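Local coordinates for protein 3-carboxy-cis,cis-muconate cycloisomerase (Acinetobacter calcoaceticus, PDB 1Q5N) that belongs to the fumarase/aspartase-like lyase superfamily of largely helical, tetrameric enzymes and is known as a cycloisomerase, at residues G45-Q49 against S50-V54. Numbering follows the deposited sequence.
Sequences GVIPQ and SAATV. Unlike the reference sequence in segment 50-54: Thr53 (reference Asn), Val54 (reference Cys).
Gln49 and Thr53, one helical turn apart, are tied together twice, once through their backbones and once through their side chains. The Gln49 side chain sets out with CG anti to the backbone N (chi1 176°) and then folds back at chi2 (61°), which brings its carboxamide over the next turn of the helix. There NE2 donates to OG1 of Thr53 at 3.2 Å; the hydroxyl oxygen lies only 3° out of the amide plane, and the N-H points fairly straight at it. Thr53 holds OG1 beside its own backbone N, turned back toward the preceding turn, where OG1 also lies 3.4 Å from the carbonyl O of Gln49. The same carbonyl accepts the backbone N-H of Thr53 at 3.2 Å. Beneath the amide, CB of Ala52 sits 4.0 Å from NE2 of Gln49, an apolar footing for the bent chain.

The Pro48 side of the turn combines an apolar contact with a weak backbone bond. CG of the Pro48 ring meets CB of Ala51 at 4.0 Å, while the carbonyl O of Pro48 receives the weak bond from the N-H of Ala52. On the buried side, Ile47 CD1 reaches to 4.5 Å from Ala52 CB, a looser contact that brings the loop side chain against the first turn. Tyr103 touches both Ile47 and Ala51, and Ala42 of helix 23-43 lies against Gln49 and Ala52, so neighbouring parts of the chain flank the turn.

Pro48 occupies the N-cap position and Gln49 begins helix 49-59. The centre of the contact lies about 42 Å from the centre of the chain, in an elongated, mainly helical lyase-family subunit. It exemplifies a helix N-terminus whose opening turn is held by i to i+4 backbone bonds, joined here by a Gln-Thr side-chain bond of the same spacing.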
ATOM      1  N   GLY A  45     -20.449  28.420  33.377  1.00 56.62           N
ATOM      2  CA  GLY A  45     -21.802  28.271  33.858  1.00 57.41           C
ATOM      3  C   GLY A  45     -22.586  27.035  33.458  1.00 58.38           C
ATOM      4  O   GLY A  45     -23.570  26.710  34.117  1.00 59.72           O
ATOM      5  N   VAL A  46     -22.188  26.318  32.417  1.00 57.97           N
ATOM      6  CA  VAL A  46     -22.962  25.140  32.024  1.00 56.67           C
ATOM      7  C   VAL A  46     -23.150  24.067  33.113  1.00 57.41           C
ATOM      8  O   VAL A  46     -24.139  23.349  33.093  1.00 57.62           O
ATOM      9  CB  VAL A  46     -22.382  24.519  30.747  1.00 56.50           C
ATOM     10  CG1 VAL A  46     -23.192  23.283  30.328  1.00 54.52           C
ATOM     11  CG2 VAL A  46     -22.376  25.582  29.649  1.00 54.36           C
ATOM     12  N   ILE A  47     -22.210  23.897  34.034  1.00 57.65           N
ATOM     13  CA  ILE A  47     -22.463  22.940  35.111  1.00 58.23           C
ATOM     14  C   ILE A  47     -21.926  23.597  36.371  1.00 59.26           C
ATOM     15  O   ILE A  47     -21.063  24.484  36.303  1.00 59.24           O
ATOM     16  CB  ILE A  47     -21.787  21.545  34.938  1.00 57.25           C
ATOM     17  CG1 ILE A  47     -20.273  21.676  35.083  1.00 56.29           C
ATOM     18  CG2 ILE A  47     -22.245  20.899  33.630  1.00 56.81           C
ATOM     19  CD1 ILE A  47     -19.559  20.370  35.173  1.00 55.60           C
ATOM     20  N   PRO A  48     -22.439  23.182  37.540  1.00 59.61           N
ATOM     21  CA  PRO A  48     -21.980  23.771  38.805  1.00 59.54           C
ATOM     22  C   PRO A  48     -20.527  23.517  39.127  1.00 59.84           C
ATOM     23  O   PRO A  48     -20.034  22.390  38.996  1.00 59.75           O
ATOM     24  CB  PRO A  48     -22.914  23.157  39.837  1.00 59.47           C
ATOM     25  CG  PRO A  48     -23.288  21.823  39.216  1.00 59.96           C
ATOM     26  CD  PRO A  48     -23.462  22.144  37.758  1.00 59.04           C
ATOM     27  N   GLN A  49     -19.854  24.579  39.543  1.00 60.16           N
ATOM     28  CA  GLN A  49     -18.457  24.516  39.908  1.00 61.40           C
ATOM     29  C   GLN A  49     -18.245  23.425  40.920  1.00 61.26           C
ATOM     30  O   GLN A  49     -17.159  22.843  41.012  1.00 61.48           O
ATOM     31  CB  GLN A  49     -17.993  25.826  40.522  1.00 63.56           C
ATOM     32  CG  GLN A  49     -16.554  25.745  41.009  1.00 66.74           C
ATOM     33  CD  GLN A  49     -15.561  25.449  39.874  1.00 69.39           C
ATOM     34  OE1 GLN A  49     -15.546  26.164  38.848  1.00 69.53           O
ATOM     35  NE2 GLN A  49     -14.723  24.403  40.050  1.00 69.18           N
ATOM     36  N   SER A  50     -19.282  23.141  41.687  1.00 60.20           N
ATOM     37  CA  SER A  50     -19.159  22.116  42.697  1.00 60.15           C
ATOM     38  C   SER A  50     -18.850  20.758  42.051  1.00 60.21           C
ATOM     39  O   SER A  50     -17.892  20.087  42.441  1.00 60.42           O
ATOM     40  CB  SER A  50     -20.454  22.039  43.500  1.00 61.29           C
ATOM     41  OG  SER A  50     -20.848  20.684  43.691  1.00 61.94           O
ATOM     42  N   ALA A  51     -19.665  20.362  41.063  1.00 59.25           N
ATOM     43  CA  ALA A  51     -19.507  19.078  40.372  1.00 57.19           C
ATOM     44  C   ALA A  51     -18.124  18.937  39.725  1.00 56.36           C
ATOM     45  O   ALA A  51     -17.482  17.890  39.850  1.00 54.60           O
ATOM     46  CB  ALA A  51     -20.609  18.914  39.326  1.00 57.49           C
ATOM     47  N   ALA A  52     -17.669  20.004  39.059  1.00 55.94           N
ATOM     48  CA  ALA A  52     -16.366  20.018  38.409  1.00 56.25           C
ATOM     49  C   ALA A  52     -15.264  19.692  39.409  1.00 57.56           C
ATOM     50  O   ALA A  52     -14.329  18.930  39.098  1.00 58.27           O
ATOM     51  CB  ALA A  52     -16.094  21.377  37.782  1.00 54.70           C
ATOM     52  N   THR A  53     -15.361  20.264  40.612  1.00 57.61           N
ATOM     53  CA  THR A  53     -14.337  20.017  41.628  1.00 58.03           C
ATOM     54  C   THR A  53     -14.335  18.556  42.108  1.00 56.74           C
ATOM     55  O   THR A  53     -13.275  17.989  42.340  1.00 56.41           O
ATOM     56  CB  THR A  53     -14.479  20.994  42.840  1.00 58.66           C
ATOM     57  OG1 THR A  53     -14.094  22.314  42.432  1.00 61.55           O
ATOM     58  CG2 THR A  53     -13.563  20.588  43.975  1.00 58.35           C
ATOM     59  N   VAL A  54     -15.507  17.954  42.252  1.00 56.06           N
ATOM     60  CA  VAL A  54     -15.577  16.563  42.670  1.00 56.93           C
ATOM     61  C   VAL A  54     -15.023  15.630  41.568  1.00 57.88           C
ATOM     62  O   VAL A  54     -14.312  14.657  41.838  1.00 57.69           O
ATOM     63  CB  VAL A  54     -17.014  16.185  42.968  1.00 57.46           C
ATOM     64  CG1 VAL A  54     -17.161  14.672  43.036  1.00 58.01           C
ATOM     65  CG2 VAL A  54     -17.439  16.832  44.268  1.00 58.49           C
TER